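Long-range contact in uncharacterized protein ydaL (Escherichia coli, PDB 3QD7), which has DNA endonuclease activity and binds DNA, as a stand-alone small MutS-related protein whose Smr domain is contained in this chain: residues F9-P23 against N94-F107. Numbering follows the deposited sequence.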
ATOM      1  N   PHE A   9     -10.093   9.168   5.993  1.00 21.74           N
ATOM      2  CA  PHE A   9      -9.726   8.861   7.376  1.00 24.28           C
ATOM      3  C   PHE A   9      -8.249   8.536   7.587  1.00 23.84           C
ATOM      4  O   PHE A   9      -7.819   8.300   8.721  1.00 30.42           O
ATOM      5  CB  PHE A   9     -10.599   7.709   7.919  1.00 23.98           C
ATOM      6  CG  PHE A   9     -10.678   6.511   7.006  1.00 22.99           C
ATOM      7  CD1 PHE A   9     -11.870   6.221   6.348  1.00 19.84           C
ATOM      8  CD2 PHE A   9      -9.561   5.658   6.820  1.00 23.59           C
ATOM      9  CE1 PHE A   9     -11.965   5.110   5.495  1.00 23.36           C
ATOM     10  CE2 PHE A   9      -9.642   4.536   5.976  1.00 21.67           C
ATOM     11  CZ  PHE A   9     -10.852   4.272   5.296  1.00 21.91           C
ATOM     12  N   LEU A  10      -7.468   8.513   6.517  1.00 22.16           N
ATOM     13  CA  LEU A  10      -6.020   8.266   6.635  1.00 23.74           C
ATOM     14  C   LEU A  10      -5.333   9.331   7.514  1.00 24.59           C
ATOM     15  O   LEU A  10      -5.554  10.537   7.340  1.00 23.90           O
ATOM     16  CB  LEU A  10      -5.379   8.189   5.242  1.00 16.21           C
ATOM     17  CG  LEU A  10      -5.999   7.131   4.303  1.00 19.25           C
ATOM     18  CD1 LEU A  10      -5.175   6.932   3.080  1.00 17.22           C
ATOM     19  CD2 LEU A  10      -6.156   5.781   5.010  1.00 19.18           C
ATOM     20  N   THR A  11      -4.496   8.886   8.448  1.00 24.77           N
ATOM     21  CA  THR A  11      -3.963   9.784   9.474  1.00 31.50           C
ATOM     22  C   THR A  11      -2.497  10.105   9.213  1.00 32.88           C
ATOM     23  O   THR A  11      -1.768   9.310   8.612  1.00 29.86           O
ATOM     24  CB  THR A  11      -4.114   9.203  10.932  1.00 33.52           C
ATOM     25  OG1 THR A  11      -3.332   8.014  11.061  1.00 31.56           O
ATOM     26  CG2 THR A  11      -5.597   8.917  11.299  1.00 30.53           C
ATOM     27  N   THR A  12      -2.078  11.278   9.659  1.00 32.33           N
ATOM     28  CA  THR A  12      -0.683  11.662   9.590  1.00 39.00           C
ATOM     29  C   THR A  12      -0.234  11.937  11.013  1.00 44.21           C
ATOM     30  O   THR A  12      -1.027  11.850  11.951  1.00 46.76           O
ATOM     31  CB  THR A  12      -0.465  12.918   8.721  1.00 39.58           C
ATOM     32  OG1 THR A  12      -1.190  14.008   9.285  1.00 34.94           O
ATOM     33  CG2 THR A  12      -0.948  12.701   7.306  1.00 41.42           C
ATOM     34  N   GLY A  13       1.036  12.261  11.185  1.00 43.13           N
ATOM     35  CA  GLY A  13       1.489  12.735  12.482  1.00 44.17           C
ATOM     36  C   GLY A  13       1.954  11.581  13.323  1.00 40.85           C
ATOM     37  O   GLY A  13       1.324  10.520  13.349  1.00 39.02           O
ATOM     38  N   PHE A  14       3.063  11.799  14.020  1.00 35.03           N
ATOM     39  CA  PHE A  14       3.729  10.734  14.778  1.00 41.23           C
ATOM     40  C   PHE A  14       3.995   9.546  13.848  1.00 41.01           C
ATOM     41  O   PHE A  14       3.832   8.372  14.226  1.00 37.63           O
ATOM     42  CB  PHE A  14       2.931  10.352  16.036  1.00 36.21           C
ATOM     43  CG  PHE A  14       2.735  11.500  16.997  1.00 38.71           C
ATOM     44  CD1 PHE A  14       3.614  11.690  18.060  1.00 37.58           C
ATOM     45  CD2 PHE A  14       1.691  12.405  16.824  1.00 41.58           C
ATOM     46  CE1 PHE A  14       3.447  12.756  18.934  1.00 36.27           C
ATOM     47  CE2 PHE A  14       1.518  13.476  17.698  1.00 39.04           C
ATOM     48  CZ  PHE A  14       2.395  13.649  18.754  1.00 36.95           C
ATOM     49  N   LEU A  15       4.397   9.885  12.617  1.00 32.38           N
ATOM     50  CA  LEU A  15       4.848   8.898  11.659  1.00 33.62           C
ATOM     51  C   LEU A  15       5.888   8.030  12.335  1.00 32.22           C
ATOM     52  O   LEU A  15       6.846   8.532  12.932  1.00 27.07           O
ATOM     53  CB  LEU A  15       5.434   9.531  10.388  1.00 31.90           C
ATOM     54  CG  LEU A  15       5.881   8.508   9.320  1.00 28.87           C
ATOM     55  CD1 LEU A  15       4.767   7.523   8.991  1.00 22.34           C
ATOM     56  CD2 LEU A  15       6.371   9.202   8.066  1.00 23.56           C
ATOM     57  N   ASP A  16       5.629   6.731  12.284  1.00 54.44           N
ATOM     58  CA  ASP A  16       6.562   5.704  12.669  1.00 51.83           C
ATOM     59  C   ASP A  16       7.383   5.333  11.417  1.00 47.58           C
ATOM     60  O   ASP A  16       6.939   4.534  10.586  1.00 48.53           O
ATOM     61  CB  ASP A  16       5.810   4.492  13.277  1.00 56.59           C
ATOM     62  CG  ASP A  16       4.313   4.401  12.840  1.00 68.05           C
ATOM     63  OD1 ASP A  16       3.653   5.449  12.578  1.00 69.22           O
ATOM     64  OD2 ASP A  16       3.774   3.260  12.786  1.00 78.14           O
ATOM     65  N   ILE A  17       8.566   5.940  11.286  1.00 27.33           N
ATOM     66  CA  ILE A  17       9.421   5.768  10.108  1.00 27.78           C
ATOM     67  C   ILE A  17       9.979   4.364  10.084  1.00 29.66           C
ATOM     68  O   ILE A  17      10.509   3.890  11.091  1.00 26.27           O
ATOM     69  CB  ILE A  17      10.541   6.822  10.048  1.00 23.34           C
ATOM     70  CG1 ILE A  17       9.911   8.203   9.853  1.00 31.78           C
ATOM     71  CG2 ILE A  17      11.520   6.537   8.895  1.00 23.77           C
ATOM     72  CD1 ILE A  17      10.837   9.371  10.179  1.00 35.92           C
ATOM     73  N   ILE A  18       9.834   3.694   8.942  1.00 22.97           N
ATOM     74  CA  ILE A  18      10.338   2.331   8.808  1.00 20.77           C
ATOM     75  C   ILE A  18      11.775   2.320   8.266  1.00 25.40           C
ATOM     76  O   ILE A  18      12.061   2.900   7.203  1.00 24.55           O
ATOM     77  CB  ILE A  18       9.397   1.425   7.969  1.00 25.44           C
ATOM     78  CG1 ILE A  18       7.980   1.459   8.542  1.00 29.67           C
ATOM     79  CG2 ILE A  18       9.908  -0.049   7.927  1.00 24.35           C
ATOM     80  CD1 ILE A  18       6.971   1.039   7.545  1.00 27.08           C
ATOM     81  N   PRO A  19      12.693   1.692   9.020  1.00 27.74           N
ATOM     82  CA  PRO A  19      14.086   1.616   8.571  1.00 26.40           C
ATOM     83  C   PRO A  19      14.179   0.929   7.222  1.00 26.27           C
ATOM     84  O   PRO A  19      13.348   0.080   6.919  1.00 31.15           O
ATOM     85  CB  PRO A  19      14.754   0.775   9.660  1.00 27.67           C
ATOM     86  CG  PRO A  19      13.947   1.107  10.894  1.00 36.13           C
ATOM     87  CD  PRO A  19      12.529   1.240  10.412  1.00 24.52           C
ATOM     88  N   LEU A  20      15.175   1.304   6.415  1.00 22.08           N
ATOM     89  CA  LEU A  20      15.330   0.721   5.076  1.00 27.56           C
ATOM     90  C   LEU A  20      15.592  -0.785   5.149  1.00 29.39           C
ATOM     91  O   LEU A  20      15.278  -1.533   4.218  1.00 29.73           O
ATOM     92  CB  LEU A  20      16.463   1.411   4.306  1.00 28.97           C
ATOM     93  CG  LEU A  20      16.369   2.902   3.957  1.00 30.62           C
ATOM     94  CD1 LEU A  20      17.638   3.297   3.179  1.00 26.78           C
ATOM     95  CD2 LEU A  20      15.099   3.261   3.176  1.00 22.46           C
ATOM     96  N   SER A  21      16.158  -1.205   6.277  1.00 35.79           N
ATOM     97  CA  SER A  21      16.461  -2.606   6.541  1.00 37.45           C
ATOM     98  C   SER A  21      15.213  -3.424   6.874  1.00 41.21           C
ATOM     99  O   SER A  21      15.282  -4.657   6.862  1.00 40.48           O
ATOM    100  CB  SER A  21      17.484  -2.732   7.685  1.00 36.52           C
ATOM    101  OG  SER A  21      16.876  -2.473   8.950  1.00 38.56           O
ATOM    102  N   GLN A  22      14.092  -2.751   7.182  1.00 31.72           N
ATOM    103  CA  GLN A  22      12.821  -3.454   7.375  1.00 33.04           C
ATOM    104  C   GLN A  22      11.929  -3.449   6.117  1.00 30.34           C
ATOM    105  O   GLN A  22      11.619  -2.382   5.569  1.00 30.44           O
ATOM    106  CB  GLN A  22      12.054  -2.936   8.594  1.00 29.46           C
ATOM    107  CG  GLN A  22      12.740  -3.290   9.919  1.00 33.50           C
ATOM    108  CD  GLN A  22      12.058  -2.711  11.152  1.00 36.62           C
ATOM    109  OE1 GLN A  22      10.917  -2.212  11.103  1.00 36.76           O
ATOM    110  NE2 GLN A  22      12.759  -2.794  12.286  1.00 43.14           N
ATOM    111  N   PRO A  23      11.499  -4.646   5.680  1.00 28.67           N
ATOM    112  CA  PRO A  23      10.539  -4.745   4.587  1.00 30.69           C
ATOM    113  C   PRO A  23       9.170  -4.333   5.081  1.00 29.60           C
ATOM    114  O   PRO A  23       8.976  -4.144   6.286  1.00 33.62           O
ATOM    115  CB  PRO A  23      10.525  -6.236   4.271  1.00 28.36           C
ATOM    116  CG  PRO A  23      10.803  -6.885   5.587  1.00 34.97           C
ATOM    117  CD  PRO A  23      11.805  -5.975   6.253  1.00 36.37           C
ATOM    118  N   ASN A  94      11.113   6.713   1.366  1.00 19.90           N
ATOM    119  CA  ASN A  94      10.898   5.992   2.621  1.00 20.78           C
ATOM    120  C   ASN A  94       9.818   6.618   3.524  1.00 17.88           C
ATOM    121  O   ASN A  94       9.135   5.911   4.265  1.00 20.64           O
ATOM    122  CB  ASN A  94      12.206   5.835   3.423  1.00 19.82           C
ATOM    123  CG  ASN A  94      12.075   4.763   4.491  1.00 24.95           C
ATOM    124  OD1 ASN A  94      12.221   5.014   5.702  1.00 23.75           O
ATOM    125  ND2 ASN A  94      11.749   3.562   4.048  1.00 21.33           N
ATOM    126  N   ILE A  95       9.700   7.942   3.484  1.00 25.41           N
ATOM    127  CA  ILE A  95       8.626   8.626   4.205  1.00 21.21           C
ATOM    128  C   ILE A  95       7.272   8.224   3.605  1.00 25.31           C
ATOM    129  O   ILE A  95       6.343   7.853   4.333  1.00 23.40           O
ATOM    130  CB  ILE A  95       8.785  10.171   4.183  1.00 20.68           C
ATOM    131  CG1 ILE A  95      10.056  10.631   4.924  1.00 24.61           C
ATOM    132  CG2 ILE A  95       7.569  10.838   4.782  1.00 30.14           C
ATOM    133  CD1 ILE A  95      10.242  10.042   6.309  1.00 30.09           C
ATOM    134  N   VAL A  96       7.172   8.307   2.280  1.00 21.66           N
ATOM    135  CA  VAL A  96       6.011   7.806   1.561  1.00 19.06           C
ATOM    136  C   VAL A  96       5.712   6.328   1.895  1.00 20.23           C
ATOM    137  O   VAL A  96       4.568   5.995   2.203  1.00 18.07           O
ATOM    138  CB  VAL A  96       6.125   8.000   0.029  1.00 19.69           C
ATOM    139  CG1 VAL A  96       4.914   7.351  -0.712  1.00 19.92           C
ATOM    140  CG2 VAL A  96       6.179   9.485  -0.310  1.00 21.54           C
ATOM    141  N   ARG A  97       6.736   5.472   1.818  1.00 20.29           N
ATOM    142  CA  ARG A  97       6.625   4.059   2.141  1.00 16.87           C
ATOM    143  C   ARG A  97       6.067   3.882   3.562  1.00 18.48           C
ATOM    144  O   ARG A  97       5.217   3.022   3.806  1.00 18.21           O
ATOM    145  CB  ARG A  97       8.002   3.375   2.023  1.00 19.90           C
ATOM    146  CG  ARG A  97       7.932   1.826   2.083  1.00 26.54           C
ATOM    147  CD  ARG A  97       9.295   1.167   1.928  1.00 21.93           C
ATOM    148  NE  ARG A  97      10.156   1.411   3.085  1.00 18.26           N
ATOM    149  CZ  ARG A  97      10.670   0.470   3.870  1.00 25.45           C
ATOM    150  NH1 ARG A  97      10.438  -0.831   3.639  1.00 21.41           N
ATOM    151  NH2 ARG A  97      11.424   0.841   4.899  1.00 19.97           N
ATOM    152  N   SER A  98       6.563   4.698   4.499  1.00 21.62           N
ATOM    153  CA  SER A  98       6.152   4.578   5.917  1.00 21.96           C
ATOM    154  C   SER A  98       4.699   4.984   6.132  1.00 21.19           C
ATOM    155  O   SER A  98       3.981   4.322   6.886  1.00 23.35           O
ATOM    156  CB  SER A  98       7.075   5.351   6.859  1.00 22.29           C
ATOM    157  OG  SER A  98       8.350   4.773   6.875  1.00 26.57           O
ATOM    158  N   TYR A  99       4.266   6.035   5.434  1.00 18.97           N
ATOM    159  CA  TYR A  99       2.863   6.443   5.469  1.00 17.50           C
ATOM    160  C   TYR A  99       1.985   5.394   4.840  1.00 22.11           C
ATOM    161  O   TYR A  99       0.894   5.107   5.366  1.00 23.04           O
ATOM    162  CB  TYR A  99       2.659   7.790   4.771  1.00 20.88           C
ATOM    163  CG  TYR A  99       2.800   8.972   5.706  1.00 25.73           C
ATOM    164  CD1 TYR A  99       1.991   9.083   6.855  1.00 24.88           C
ATOM    165  CD2 TYR A  99       3.739   9.980   5.456  1.00 27.14           C
ATOM    166  CE1 TYR A  99       2.110  10.170   7.715  1.00 24.97           C
ATOM    167  CE2 TYR A  99       3.874  11.082   6.327  1.00 28.09           C
ATOM    168  CZ  TYR A  99       3.049  11.159   7.448  1.00 27.98           C
ATOM    169  OH  TYR A  99       3.169  12.215   8.304  1.00 26.66           O
ATOM    170  N   VAL A 100       2.440   4.815   3.716  1.00 19.66           N
ATOM    171  CA  VAL A 100       1.628   3.790   3.032  1.00 15.92           C
ATOM    172  C   VAL A 100       1.454   2.577   3.968  1.00 21.24           C
ATOM    173  O   VAL A 100       0.367   2.004   4.075  1.00 18.70           O
ATOM    174  CB  VAL A 100       2.228   3.368   1.646  1.00 21.92           C
ATOM    175  CG1 VAL A 100       1.541   2.094   1.119  1.00 21.51           C
ATOM    176  CG2 VAL A 100       2.134   4.519   0.590  1.00 14.67           C
ATOM    177  N   ALA A 101       2.519   2.215   4.679  1.00 23.56           N
ATOM    178  CA  ALA A 101       2.437   1.132   5.666  1.00 25.59           C
ATOM    179  C   ALA A 101       1.323   1.347   6.702  1.00 25.06           C
ATOM    180  O   ALA A 101       0.598   0.422   7.034  1.00 23.50           O
ATOM    181  CB  ALA A 101       3.774   0.948   6.370  1.00 23.29           C
ATOM    182  N   ARG A 102       1.209   2.566   7.223  1.00 20.41           N
ATOM    183  CA  ARG A 102       0.174   2.879   8.190  1.00 17.86           C
ATOM    184  C   ARG A 102      -1.193   2.953   7.525  1.00 20.44           C
ATOM    185  O   ARG A 102      -2.155   2.380   8.027  1.00 21.34           O
ATOM    186  CB  ARG A 102       0.474   4.227   8.845  1.00 22.08           C
ATOM    187  CG  ARG A 102      -0.715   4.819   9.574  1.00 24.61           C
ATOM    188  CD  ARG A 102      -0.476   6.258   9.887  1.00 35.19           C
ATOM    189  NE  ARG A 102       0.426   6.390  11.026  1.00 39.52           N
ATOM    190  CZ  ARG A 102       0.611   7.516  11.699  1.00 38.13           C
ATOM    191  NH1 ARG A 102      -0.050   8.615  11.340  1.00 35.41           N
ATOM    192  NH2 ARG A 102       1.447   7.535  12.728  1.00 34.60           N
ATOM    193  N   TRP A 103      -1.289   3.683   6.413  1.00 18.13           N
ATOM    194  CA  TRP A 103      -2.595   3.912   5.765  1.00 19.89           C
ATOM    195  C   TRP A 103      -3.319   2.632   5.385  1.00 21.91           C
ATOM    196  O   TRP A 103      -4.543   2.547   5.519  1.00 15.10           O
ATOM    197  CB  TRP A 103      -2.441   4.809   4.537  1.00 16.77           C
ATOM    198  CG  TRP A 103      -1.943   6.186   4.862  1.00 17.53           C
ATOM    199  CD1 TRP A 103      -2.035   6.843   6.057  1.00 18.60           C
ATOM    200  CD2 TRP A 103      -1.287   7.083   3.961  1.00 19.67           C
ATOM    201  NE1 TRP A 103      -1.467   8.098   5.956  1.00 23.80           N
ATOM    202  CE2 TRP A 103      -1.007   8.269   4.675  1.00 22.78           C
ATOM    203  CE3 TRP A 103      -0.942   7.012   2.620  1.00 15.88           C
ATOM    204  CZ2 TRP A 103      -0.377   9.367   4.085  1.00 23.16           C
ATOM    205  CZ3 TRP A 103      -0.325   8.095   2.033  1.00 20.17           C
ATOM    206  CH2 TRP A 103      -0.031   9.256   2.768  1.00 19.60           C
ATOM    207  N   LEU A 104      -2.561   1.623   4.930  1.00 17.80           N
ATOM    208  CA  LEU A 104      -3.184   0.388   4.498  1.00 16.31           C
ATOM    209  C   LEU A 104      -3.824  -0.340   5.660  1.00 22.24           C
ATOM    210  O   LEU A 104      -4.867  -0.953   5.477  1.00 22.88           O
ATOM    211  CB  LEU A 104      -2.216  -0.527   3.742  1.00 14.12           C
ATOM    212  CG  LEU A 104      -1.703  -0.006   2.407  1.00 20.16           C
ATOM    213  CD1 LEU A 104      -0.592  -0.908   1.828  1.00 19.92           C
ATOM    214  CD2 LEU A 104      -2.843   0.198   1.411  1.00 20.09           C
ATOM    215  N   THR A 105      -3.222  -0.263   6.858  1.00 21.69           N
ATOM    216  CA  THR A 105      -3.808  -0.933   8.033  1.00 22.58           C
ATOM    217  C   THR A 105      -5.117  -0.256   8.487  1.00 25.36           C
ATOM    218  O   THR A 105      -5.906  -0.856   9.228  1.00 27.86           O
ATOM    219  CB  THR A 105      -2.853  -1.002   9.236  1.00 21.79           C
ATOM    220  OG1 THR A 105      -2.671   0.314   9.766  1.00 22.13           O
ATOM    221  CG2 THR A 105      -1.477  -1.600   8.854  1.00 21.52           C
ATOM    222  N   GLU A 106      -5.348   0.977   8.038  1.00 22.21           N
ATOM    223  CA  GLU A 106      -6.551   1.742   8.437  1.00 25.59           C
ATOM    224  C   GLU A 106      -7.833   1.412   7.647  1.00 28.03           C
ATOM    225  O   GLU A 106      -8.954   1.795   8.048  1.00 26.52           O
ATOM    226  CB  GLU A 106      -6.244   3.239   8.392  1.00 24.73           C
ATOM    227  CG  GLU A 106      -5.323   3.615   9.511  1.00 24.33           C
ATOM    228  CD  GLU A 106      -4.845   5.039   9.459  1.00 29.42           C
ATOM    229  OE1 GLU A 106      -4.789   5.629   8.384  1.00 33.30           O
ATOM    230  OE2 GLU A 106      -4.467   5.567  10.511  1.00 40.07           O
ATOM    231  N   PHE A 107      -7.664   0.715   6.523  1.00 24.32           N
ATOM    232  CA  PHE A 107      -8.778   0.176   5.784  1.00 22.52           C
ATOM    233  C   PHE A 107      -9.219  -1.158   6.386  1.00 23.17           C
ATOM    234  O   PHE A 107      -8.436  -2.118   6.487  1.00 18.14           O
ATOM    235  CB  PHE A 107      -8.397  -0.022   4.309  1.00 22.46           C
ATOM    236  CG  PHE A 107      -8.189   1.270   3.549  1.00 21.01           C
ATOM    237  CD1 PHE A 107      -9.277   1.993   3.057  1.00 19.75           C
ATOM    238  CD2 PHE A 107      -6.902   1.751   3.304  1.00 19.18           C
ATOM    239  CE1 PHE A 107      -9.101   3.177   2.360  1.00 14.91           C
ATOM    240  CE2 PHE A 107      -6.713   2.943   2.591  1.00 17.71           C
ATOM    241  CZ  PHE A 107      -7.811   3.654   2.112  1.00 16.39           C
TER
HETATM  242  O   HOH W   1       4.508   3.872   9.492  1.00 26.05           O
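Arg102, gripping Gly13 and Asp16 from its helix, exemplifies how one long side chain can gather up an irregular loop. Its CB points toward 9-23, and CG anti to the backbone N (chi1 164°) carries the chain outward. The CD of Arg102 passes Thr11, 3.6 Å from Thr11 O; there the bend at chi3 (-77°) turns the guanidinium into the curve of the loop. Arg102 NE lies 3.7 Å from Asp16 OD1. At the tip, NH1 and NH2 of Arg102 grip Gly13 O end-on from one face of its carbonyl plane, each at 3.1 Å, while NH2 also forms a salt bridge with Asp16 OD1. With an alanine in place of Arg102, Asp16 is likely to lose its charged mate and Gly13 O its paired donors, and the loop's bend would be free to shift.

The loop precedes strand 25-27 and lies along helix 92-105 of the Smr domain, part of an alpha/beta/alpha fold; the helix's other sides meet helix 57-73 and strand 78-82. Farther along, Trp103 NE1 donates in its ring plane to Thr11 O at 2.9 Å, from above that carbonyl's plane, and Leu10 CB sits over the indole face. Glu106 takes Thr11 N on OE1 and the Thr11 hydroxyl on the syn lone pair of OE2. Leu15 CD2 lies over one face of Tyr99. About midway along the helix, Ser98 OG accepts a nearly straight bond from Ile18 N (2.8 Å, 172°), and Arg97 spreads its guanidinium edge across the turn of Pro19 to Gln22, NH2 bonding Pro19 O and Arg97 NH1 reaching Gln22 O at 2.7 Å.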